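Pgp2 (Campylobacter jejuni subsp. jejuni, PDB 6XJ6) probably acts as an LD-carboxypeptidase that trims peptidoglycan, and directs helical cell shape with the help of a peptidoglycan-binding pocket on its accessory NTF2-like domain. Local coordinates at residues A[57-62]-A[131-136]; A[95-100]-A[146-151]; A[119-124]-A[138-143]. All coordinates share one frame; numbering follows the deposited sequence. Where two conformers were deposited one is given.

How the contacts relate
All three contacts lie in the L,D-transpeptidase (YkuD) catalytic domain, and contact 3 is in touch with the other two. Contact 1 carries the predicted nucleophile Cys136 and contact 3 the predicted proton donor/acceptor His119, with Cys136 SG 3.7 Å from His119 NE2. Their centres are 12 Å apart, and a probable hydrogen bond from Ala138 N to Ile59 O, 2.9 Å, joins them. Contact 2 uses the same helix, 141-151, as contact 3; it reaches His119 through Ala96 CB, 3.7 Å from His119 CB. Contacts 1 and 2 do not touch, their nearest atoms being about 7 Å apart, so contact 3 bridges them.

Contact 1 of 3, residues A[57-62]-A[131-136]; sequences EIITGL and FKTRGC
Phe131 presents one face of its ring to Leu62. The methyl CD2 of Leu62 sits over that face, displaced toward the rim at the CD1-CE1 side, 3.9 Å from the ring centroid and 22° off the normal, a CH-pi contact; its other methyl, CD1, lies slightly farther from the same edge bond. Next comes Thr133, which points at the other segment and divides its two branches. CG2 rests against Ile59 CG2 at 3.8 Å. OG1, set between the backbone N and the carbonyl carbon (chi1 70°), turns back into its own loop and donates to Cys136 O over 2.9 Å, while Gly135 N gives OG1 a weak bond. Thr133 to Cys136 is a type I' beta turn, closed by Cys136 N to Thr133 O at 3.0 Å, and these four residues, Thr-Arg-Gly-Cys, match the Ser/Thr-x-Gly-Cys signature that carries the nucleophile in YkuD-type L,D-transpeptidases. Gly61 N comes near Thr133 OG1, but the angle is too poor for a hydrogen bond; Thr74 OG1 bonds to that amide instead and also to Gly135 O, tying the two segments together indirectly. Gly135 CA lies 4.0 Å from Gly61 CA, the closest pair of CA atoms across the contact, an approach between two residues without side chains. Gly135 has positive phi (93°), as the turn requires. Cys136, the predicted nucleophile, sends its CB away from 57-62 and toward Trp117 and His119. Its carbonyl is turned to 57-62 instead, O lying 3.5 Å from Gly61 N without a hydrogen bond and close to Thr60 CA. On the 57-62 side, Thr60 OG1 donates in the carbonyl plane to Gly61 O over 2.9 Å and is also bonded to Lys37 NZ.

Contact 2 of 3, residues A[95-100]-A[146-151]; sequences FAFATT and KFAQVV
Phe147 O is held by two amides of its own helix, Val151 N at 3.1 Å and, more weakly, Val150 N; the side chain of the same residue makes the main contact with Phe97. No hydrogen bond links 95-100 to 146-151, and what joins them is a cluster of buried aromatic and aliphatic groups. The rings of Phe147 and Phe97 form a T-shaped (edge-to-face) pair, centroids 5.1 Å apart and planes at 76°. It is Phe147 that supplies the edge: its CD1-CE1 bond comes down on one face of Phe97, with CE1 3.7 Å above the plane and offset toward the rim. With CG anti to the backbone N (chi1 179°), the Phe147 ring is carried out from the helix to reach that face. Ala148 meets the same Phe97 ring differently, its CB lying in the ring plane at the edge, 3.9 Å from Phe97 CZ. That methyl has a second aromatic neighbour in Phe95, whose CE2 is also 3.9 Å from Ala148 CB. One turn after Phe147, Val151 divides its methyls between two rings: CG2 packs obliquely on Phe97 CE2 at 3.7 Å, and CG1 lies over a face of Phe147. Phe97 thus has neighbours from three helix residues, Phe147, Ala148 and Val151, which share one side of the helix. Outside these two segments, Phe95 makes a cation-pi contact with Lys84. Strand 97-98 is an outer strand of the three-stranded sheet, bonded through Phe97 to Ile118 of strand 117-119. Phe147 touches Ile118 too, and also meets Leu39 and Val41 of strand 38-45 and, edge-to-face, Phe53 of strand 48-56, so helix 141-151 packs against both the three-stranded and the five-stranded sheets of the catalytic domain.

Contact 3 of 3, residues A[119-124]-A[138-143]; sequences HGYPLD and ALFNNN
His119 and Ala138 pair as a parallel beta bridge where strands 117-119 and 137-138 end, inside the YkuD-type catalytic domain whose predicted proton donor/acceptor is His119. One half of the bridge is His119 O, which takes the amide of Leu139 over 2.9 Å, almost straight at 169°, with Ala138 CA-H as a weaker second visitor; a backbone bond between His119 and Ile137 completes it. Ala138 N bonds outside the segments, to Ile59, and Phe140 N to Gln55 OE1. On the imidazole, ND1 donates in the ring plane to a lone pair of Gly120 O at 2.8 Å; this fixes the ring's rotation and leaves the NE2 side facing Cys136. Asn141 then serves the backbone of Tyr121 twice. Its OD1 accepts from Tyr121 N (2.8 Å), and its ND2 donates to Tyr121 O (3.1 Å), keeping that hydrogen bond in the amide plane but reaching the carbonyl from above its own. CG anti to the carbonyl carbon (chi1 -69°) swings the amide across to both atoms, and Leu123 CD2 packs against its ND2. Gly120 CA, meanwhile, directs a C-H toward Leu139 O at 3.3 Å; Tyr121 CD2 meets the same oxygen with its ring edge. The Tyr121 and Phe140 rings lie near parallel, 22° between planes, but are slid apart with little overlap and centroids 5.0 Å apart. A water joins the two segments here: it donates to Ala138 O at 2.7 Å, hydrogen-bonds Tyr121 OH at 2.9 Å, and sits over the centre of one Phe140 face.

Contact 1 of 3, residues A[57-62]-A[131-136]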
loop_
_atom_site.group_PDB
_atom_site.type_symbol
_atom_site.label_atom_id
_atom_site.label_comp_id
_atom_site.label_asym_id
_atom_site.label_seq_id
_atom_site.Cartn_x
_atom_site.Cartn_y
_atom_site.Cartn_z
ATOM N N GLU A 57 -12.534 3.195 20.425
ATOM C CA GLU A 57 -12.335 2.118 21.398
ATOM C C GLU A 57 -12.350 0.735 20.737
ATOM O O GLU A 57 -12.896 -0.231 21.277
ATOM C CB GLU A 57 -13.330 2.221 22.560
ATOM C CG GLU A 57 -13.223 3.553 23.309
ATOM C CD GLU A 57 -14.214 3.692 24.455
ATOM O OE1 GLU A 57 -14.844 2.685 24.836
ATOM O OE2 GLU A 57 -14.362 4.820 24.974
ATOM N N ILE A 58 -11.742 0.637 19.558
ATOM C CA ILE A 58 -11.593 -0.645 18.875
ATOM C C ILE A 58 -10.579 -1.499 19.624
ATOM O O ILE A 58 -9.840 -1.001 20.481
ATOM C CB ILE A 58 -11.147 -0.462 17.409
ATOM C CG1 ILE A 58 -9.666 -0.055 17.355
ATOM C CG2 ILE A 58 -12.043 0.543 16.701
ATOM C CD1 ILE A 58 -9.134 0.239 15.965
ATOM N N ILE A 59 -10.516 -2.782 19.281
ATOM C CA ILE A 59 -9.471 -3.681 19.760
ATOM C C ILE A 59 -8.595 -4.066 18.575
ATOM O O ILE A 59 -9.074 -4.668 17.603
ATOM C CB ILE A 59 -10.053 -4.929 20.444
ATOM C CG1 ILE A 59 -10.923 -4.535 21.643
ATOM C CG2 ILE A 59 -8.936 -5.868 20.892
ATOM C CD1 ILE A 59 -10.187 -3.766 22.729
ATOM N N THR A 60 -7.317 -3.719 18.656
ATOM C CA THR A 60 -6.301 -4.223 17.743
ATOM C C THR A 60 -5.431 -5.249 18.458
ATOM O O THR A 60 -5.571 -5.508 19.659
ATOM C CB THR A 60 -5.416 -3.090 17.212
ATOM O OG1 THR A 60 -4.556 -2.609 18.254
ATOM C CG2 THR A 60 -6.260 -1.937 16.709
ATOM N N GLY A 61 -4.515 -5.828 17.693
ATOM C CA GLY A 61 -3.461 -6.629 18.257
ATOM C C GLY A 61 -2.413 -5.753 18.913
ATOM O O GLY A 61 -2.579 -4.547 19.108
ATOM N N LEU A 62 -1.290 -6.384 19.234
ATOM C CA LEU A 62 -0.268 -5.746 20.043
ATOM C C LEU A 62 0.446 -4.638 19.278
ATOM O O LEU A 62 0.495 -4.609 18.038
ATOM C CB LEU A 62 0.768 -6.773 20.497
ATOM C CG LEU A 62 0.256 -7.926 21.365
ATOM C CD1 LEU A 62 1.420 -8.779 21.832
ATOM C CD2 LEU A 62 -0.536 -7.413 22.555
ATOM N N PHE A 131 -4.379 -9.235 23.124
ATOM C CA PHE A 131 -3.687 -10.506 22.953
ATOM C C PHE A 131 -4.507 -11.540 22.190
ATOM O O PHE A 131 -3.925 -12.460 21.606
ATOM C CB PHE A 131 -3.297 -11.084 24.321
ATOM C CG PHE A 131 -2.354 -10.210 25.097
ATOM C CD1 PHE A 131 -0.990 -10.285 24.884
ATOM C CD2 PHE A 131 -2.833 -9.303 26.026
ATOM C CE1 PHE A 131 -0.120 -9.476 25.584
ATOM C CE2 PHE A 131 -1.967 -8.487 26.727
ATOM C CZ PHE A 131 -0.608 -8.575 26.505
ATOM N N LYS A 132 -5.833 -11.401 22.155
ATOM C CA LYS A 132 -6.699 -12.458 21.641
ATOM C C LYS A 132 -7.004 -12.340 20.150
ATOM O O LYS A 132 -7.390 -13.341 19.530
ATOM C CB LYS A 132 -8.008 -12.481 22.439
ATOM C CG LYS A 132 -7.841 -13.129 23.802
ATOM C CD LYS A 132 -8.885 -12.676 24.804
ATOM C CE LYS A 132 -8.674 -13.362 26.153
ATOM N NZ LYS A 132 -7.254 -13.290 26.622
ATOM N N THR A 133 -6.829 -11.170 19.553
ATOM C CA THR A 133 -7.172 -11.017 18.146
ATOM C C THR A 133 -6.110 -11.577 17.214
ATOM O O THR A 133 -6.358 -11.653 16.008
ATOM C CB THR A 133 -7.407 -9.541 17.784
ATOM O OG1 THR A 133 -6.165 -8.827 17.822
ATOM C CG2 THR A 133 -8.407 -8.891 18.731
ATOM N N ARG A 134 -4.950 -11.976 17.736
ATOM C CA ARG A 134 -3.836 -12.443 16.907
ATOM C C ARG A 134 -3.519 -11.449 15.789
ATOM O O ARG A 134 -3.186 -11.823 14.664
ATOM C CB ARG A 134 -4.085 -13.854 16.374
ATOM C CG ARG A 134 -4.261 -14.893 17.472
ATOM C CD ARG A 134 -4.143 -16.305 16.923
ATOM N NE ARG A 134 -5.037 -16.516 15.789
ATOM C CZ ARG A 134 -4.926 -17.513 14.915
ATOM N NH1 ARG A 134 -3.951 -18.409 15.028
ATOM N NH2 ARG A 134 -5.797 -17.615 13.920
ATOM N N GLY A 135 -3.625 -10.162 16.107
ATOM C CA GLY A 135 -3.307 -9.105 15.172
ATOM C C GLY A 135 -4.481 -8.583 14.375
ATOM O O GLY A 135 -4.339 -7.577 13.668
ATOM N N CYS A 136 -5.632 -9.229 14.465
ATOM C CA CYS A 136 -6.819 -8.746 13.786
ATOM C C CYS A 136 -7.358 -7.493 14.471
ATOM O O CYS A 136 -6.992 -7.153 15.600
ATOM C CB CYS A 136 -7.889 -9.834 13.783
ATOM S SG CYS A 136 -7.500 -11.225 12.722
#

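Contact 2 of 3, residues A[95-100]-A[146-151]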
loop_
_atom_site.group_PDB
_atom_site.type_symbol
_atom_site.label_atom_id
_atom_site.label_comp_id
_atom_site.label_asym_id
_atom_site.label_seq_id
_atom_site.Cartn_x
_atom_site.Cartn_y
_atom_site.Cartn_z
ATOM N N PHE A 95 -19.195 -11.909 10.458
ATOM C CA PHE A 95 -18.449 -12.045 9.214
ATOM C C PHE A 95 -17.133 -11.296 9.345
ATOM O O PHE A 95 -16.873 -10.678 10.382
ATOM C CB PHE A 95 -19.253 -11.535 8.006
ATOM C CG PHE A 95 -19.959 -10.221 8.231
ATOM C CD1 PHE A 95 -21.328 -10.186 8.433
ATOM C CD2 PHE A 95 -19.261 -9.024 8.218
ATOM C CE1 PHE A 95 -21.990 -8.984 8.634
ATOM C CE2 PHE A 95 -19.918 -7.814 8.410
ATOM C CZ PHE A 95 -21.286 -7.795 8.616
ATOM N N ALA A 96 -16.302 -11.339 8.304
ATOM C CA ALA A 96 -14.943 -10.828 8.383
ATOM C C ALA A 96 -14.507 -10.324 7.018
ATOM O O ALA A 96 -15.148 -10.582 5.995
ATOM C CB ALA A 96 -13.972 -11.909 8.876
ATOM N N PHE A 97 -13.383 -9.610 7.021
ATOM C CA PHE A 97 -12.770 -9.057 5.822
ATOM C C PHE A 97 -11.269 -9.254 5.964
ATOM O O PHE A 97 -10.689 -8.881 6.988
ATOM C CB PHE A 97 -13.054 -7.555 5.694
ATOM C CG PHE A 97 -14.512 -7.191 5.767
ATOM C CD1 PHE A 97 -15.164 -7.142 6.992
ATOM C CD2 PHE A 97 -15.228 -6.885 4.616
ATOM C CE1 PHE A 97 -16.501 -6.806 7.072
ATOM C CE2 PHE A 97 -16.572 -6.544 4.689
ATOM C CZ PHE A 97 -17.209 -6.509 5.922
ATOM N N ALA A 98 -10.631 -9.826 4.953
ATOM C CA ALA A 98 -9.215 -10.148 5.068
ATOM C C ALA A 98 -8.364 -9.025 4.495
ATOM O O ALA A 98 -8.631 -8.544 3.389
ATOM C CB ALA A 98 -8.896 -11.462 4.353
ATOM N N THR A 99 -7.347 -8.603 5.249
ATOM C CA THR A 99 -6.339 -7.714 4.694
ATOM C C THR A 99 -5.273 -8.545 3.996
ATOM O O THR A 99 -5.163 -9.757 4.196
ATOM C CB THR A 99 -5.656 -6.844 5.759
ATOM O OG1 THR A 99 -4.638 -7.602 6.435
ATOM C CG2 THR A 99 -6.647 -6.274 6.772
ATOM N N THR A 100 -4.459 -7.871 3.181
ATOM C CA THR A 100 -3.454 -8.538 2.365
ATOM C C THR A 100 -2.110 -8.729 3.072
ATOM O O THR A 100 -1.107 -8.989 2.399
ATOM C CB THR A 100 -3.249 -7.778 1.060
ATOM O OG1 THR A 100 -3.025 -6.397 1.359
ATOM C CG2 THR A 100 -4.474 -7.920 0.176
ATOM N N LYS A 146 -22.954 -1.683 9.274
ATOM C CA LYS A 146 -22.660 -0.391 8.664
ATOM C C LYS A 146 -21.301 -0.407 7.982
ATOM O O LYS A 146 -21.155 0.097 6.864
ATOM C CB LYS A 146 -22.725 0.729 9.702
ATOM C CG LYS A 146 -22.359 2.097 9.110
ATOM C CD LYS A 146 -22.518 3.251 10.094
ATOM C CE LYS A 146 -22.133 4.574 9.430
ATOM N NZ LYS A 146 -22.376 5.764 10.297
ATOM N N PHE A 147 -20.291 -0.983 8.636
ATOM C CA PHE A 147 -18.987 -1.119 7.998
ATOM C C PHE A 147 -19.106 -1.869 6.673
ATOM O O PHE A 147 -18.552 -1.446 5.650
ATOM C CB PHE A 147 -18.021 -1.832 8.946
ATOM C CG PHE A 147 -16.654 -2.034 8.368
ATOM C CD1 PHE A 147 -16.338 -3.196 7.683
ATOM C CD2 PHE A 147 -15.688 -1.052 8.488
ATOM C CE1 PHE A 147 -15.087 -3.381 7.134
ATOM C CE2 PHE A 147 -14.436 -1.227 7.949
ATOM C CZ PHE A 147 -14.129 -2.397 7.265
ATOM N N ALA A 148 -19.843 -2.984 6.671
ATOM C CA ALA A 148 -19.984 -3.783 5.458
ATOM C C ALA A 148 -20.651 -2.988 4.344
ATOM O O ALA A 148 -20.243 -3.080 3.181
ATOM C CB ALA A 148 -20.781 -5.049 5.758
ATOM N N GLN A 149 -21.678 -2.202 4.683
ATOM C CA GLN A 149 -22.365 -1.399 3.681
ATOM C C GLN A 149 -21.434 -0.355 3.078
ATOM O O GLN A 149 -21.494 -0.081 1.874
ATOM C CB GLN A 149 -23.584 -0.729 4.313
ATOM C CG GLN A 149 -24.666 -1.705 4.743
ATOM C CD GLN A 149 -25.781 -1.033 5.522
ATOM O OE1 GLN A 149 -25.694 0.147 5.863
ATOM N NE2 GLN A 149 -26.839 -1.785 5.806
ATOM N N VAL A 150 -20.554 0.230 3.895
ATOM C CA VAL A 150 -19.687 1.298 3.404
ATOM C C VAL A 150 -18.615 0.758 2.466
ATOM O O VAL A 150 -18.195 1.452 1.535
ATOM C CB VAL A 150 -19.083 2.092 4.581
ATOM C CG1 VAL A 150 -17.953 3.003 4.114
ATOM C CG2 VAL A 150 -20.163 2.906 5.281
ATOM N N VAL A 151 -18.129 -0.466 2.697
ATOM C CA VAL A 151 -17.054 -1.020 1.876
ATOM C C VAL A 151 -17.562 -1.879 0.726
ATOM O O VAL A 151 -16.768 -2.231 -0.162
ATOM C CB VAL A 151 -16.028 -1.818 2.714
ATOM C CG1 VAL A 151 -15.407 -0.933 3.794
ATOM C CG2 VAL A 151 -16.665 -3.077 3.319
#

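Contact 3 of 3, residues A[119-124]-A[138-143]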
loop_
_atom_site.group_PDB
_atom_site.type_symbol
_atom_site.label_atom_id
_atom_site.label_comp_id
_atom_site.label_asym_id
_atom_site.label_seq_id
_atom_site.Cartn_x
_atom_site.Cartn_y
_atom_site.Cartn_z
ATOM N N HIS A 119 -12.872 -8.029 11.812
ATOM C CA HIS A 119 -14.002 -8.893 12.125
ATOM C C HIS A 119 -14.689 -8.359 13.377
ATOM O O HIS A 119 -14.448 -7.225 13.804
ATOM C CB HIS A 119 -13.560 -10.364 12.215
ATOM C CG HIS A 119 -12.530 -10.641 13.267
ATOM N ND1 HIS A 119 -12.767 -10.464 14.612
ATOM C CD2 HIS A 119 -11.262 -11.105 13.165
ATOM C CE1 HIS A 119 -11.686 -10.805 15.295
ATOM N NE2 HIS A 119 -10.759 -11.200 14.442
ATOM N N GLY A 120 -15.570 -9.177 13.953
ATOM C CA GLY A 120 -16.349 -8.797 15.098
ATOM C C GLY A 120 -15.939 -9.523 16.359
ATOM O O GLY A 120 -14.809 -10.016 16.496
ATOM N N TYR A 121 -16.877 -9.597 17.297
ATOM C CA TYR A 121 -16.673 -10.183 18.608
ATOM C C TYR A 121 -17.354 -11.540 18.695
ATOM O O TYR A 121 -18.344 -11.789 17.996
ATOM C CB TYR A 121 -17.284 -9.275 19.681
ATOM C CG TYR A 121 -16.456 -8.059 20.023
ATOM C CD1 TYR A 121 -15.883 -7.920 21.277
ATOM C CD2 TYR A 121 -16.257 -7.045 19.100
ATOM C CE1 TYR A 121 -15.138 -6.809 21.607
ATOM C CE2 TYR A 121 -15.503 -5.933 19.417
ATOM C CZ TYR A 121 -14.948 -5.819 20.675
ATOM O OH TYR A 121 -14.205 -4.711 21.003
ATOM N N PRO A 122 -16.857 -12.433 19.552
ATOM C CA PRO A 122 -17.525 -13.721 19.751
ATOM C C PRO A 122 -19.003 -13.536 20.049
ATOM O O PRO A 122 -19.393 -12.736 20.906
ATOM C CB PRO A 122 -16.781 -14.312 20.951
ATOM C CG PRO A 122 -15.421 -13.728 20.862
ATOM C CD PRO A 122 -15.622 -12.330 20.352
ATOM N N LEU A 123 -19.833 -14.277 19.316
ATOM C CA LEU A 123 -21.275 -14.168 19.490
ATOM C C LEU A 123 -21.722 -14.612 20.876
ATOM O O LEU A 123 -22.824 -14.248 21.303
ATOM C CB LEU A 123 -21.990 -14.992 18.420
ATOM C CG LEU A 123 -21.702 -14.612 16.964
ATOM C CD1 LEU A 123 -22.427 -15.560 16.033
ATOM C CD2 LEU A 123 -22.104 -13.183 16.665
ATOM N N ASP A 124 -20.901 -15.373 21.594
ATOM C CA ASP A 124 -21.269 -15.834 22.928
ATOM C C ASP A 124 -20.937 -14.828 24.026
ATOM O O ASP A 124 -21.165 -15.122 25.203
ATOM C CB ASP A 124 -20.624 -17.195 23.234
ATOM C CG ASP A 124 -19.121 -17.111 23.416
ATOM O OD1 ASP A 124 -18.551 -16.005 23.303
ATOM O OD2 ASP A 124 -18.502 -18.165 23.672
ATOM N N ALA A 138 -10.883 -5.785 15.670
ATOM C CA ALA A 138 -12.244 -6.159 16.023
ATOM C C ALA A 138 -13.107 -4.915 16.183
ATOM O O ALA A 138 -12.744 -3.984 16.912
ATOM C CB ALA A 138 -12.262 -6.970 17.319
ATOM N N LEU A 139 -14.248 -4.917 15.504
ATOM C CA LEU A 139 -15.277 -3.901 15.641
ATOM C C LEU A 139 -16.504 -4.516 16.297
ATOM O O LEU A 139 -16.772 -5.708 16.139
ATOM C CB LEU A 139 -15.682 -3.384 14.261
ATOM C CG LEU A 139 -14.569 -2.724 13.460
ATOM C CD1 LEU A 139 -15.070 -2.343 12.075
ATOM C CD2 LEU A 139 -14.055 -1.496 14.191
ATOM N N PHE A 140 -17.256 -3.696 17.032
ATOM C CA PHE A 140 -18.450 -4.207 17.688
ATOM C C PHE A 140 -19.418 -4.767 16.651
ATOM O O PHE A 140 -19.585 -4.209 15.562
ATOM C CB PHE A 140 -19.111 -3.097 18.511
ATOM C CG PHE A 140 -18.302 -2.675 19.703
ATOM C CD1 PHE A 140 -17.875 -3.615 20.627
ATOM C CD2 PHE A 140 -17.965 -1.349 19.903
ATOM C CE1 PHE A 140 -17.131 -3.240 21.728
ATOM C CE2 PHE A 140 -17.218 -0.970 21.003
ATOM C CZ PHE A 140 -16.802 -1.915 21.915
ATOM N N ASN A 141 -20.050 -5.894 16.990
ATOM C CA ASN A 141 -20.916 -6.563 16.026
ATOM C C ASN A 141 -22.032 -5.648 15.541
ATOM O O ASN A 141 -22.419 -5.710 14.369
ATOM C CB ASN A 141 -21.487 -7.845 16.632
ATOM C CG ASN A 141 -20.427 -8.899 16.821
ATOM O OD1 ASN A 141 -19.367 -8.833 16.198
ATOM N ND2 ASN A 141 -20.694 -9.868 17.691
ATOM N N ASN A 142 -22.536 -4.776 16.419
ATOM C CA ASN A 142 -23.620 -3.863 16.076
ATOM C C ASN A 142 -23.177 -2.732 15.158
ATOM O O ASN A 142 -24.029 -1.944 14.728
ATOM C CB ASN A 142 -24.227 -3.273 17.350
ATOM C CG ASN A 142 -23.209 -2.522 18.192
ATOM O OD1 ASN A 142 -22.111 -2.210 17.732
ATOM N ND2 ASN A 142 -23.573 -2.228 19.434
ATOM N N ASN A 143 -21.877 -2.614 14.876
ATOM C CA ASN A 143 -21.362 -1.661 13.908
ATOM C C ASN A 143 -20.919 -2.322 12.613
ATOM O O ASN A 143 -20.596 -1.614 11.654
ATOM C CB ASN A 143 -20.174 -0.891 14.502
ATOM C CG ASN A 143 -20.566 -0.067 15.716
ATOM O OD1 ASN A 143 -21.706 0.395 15.831
ATOM N ND2 ASN A 143 -19.623 0.121 16.631
HETATM O O HOH W 1 -14.198 -2.813 18.860
#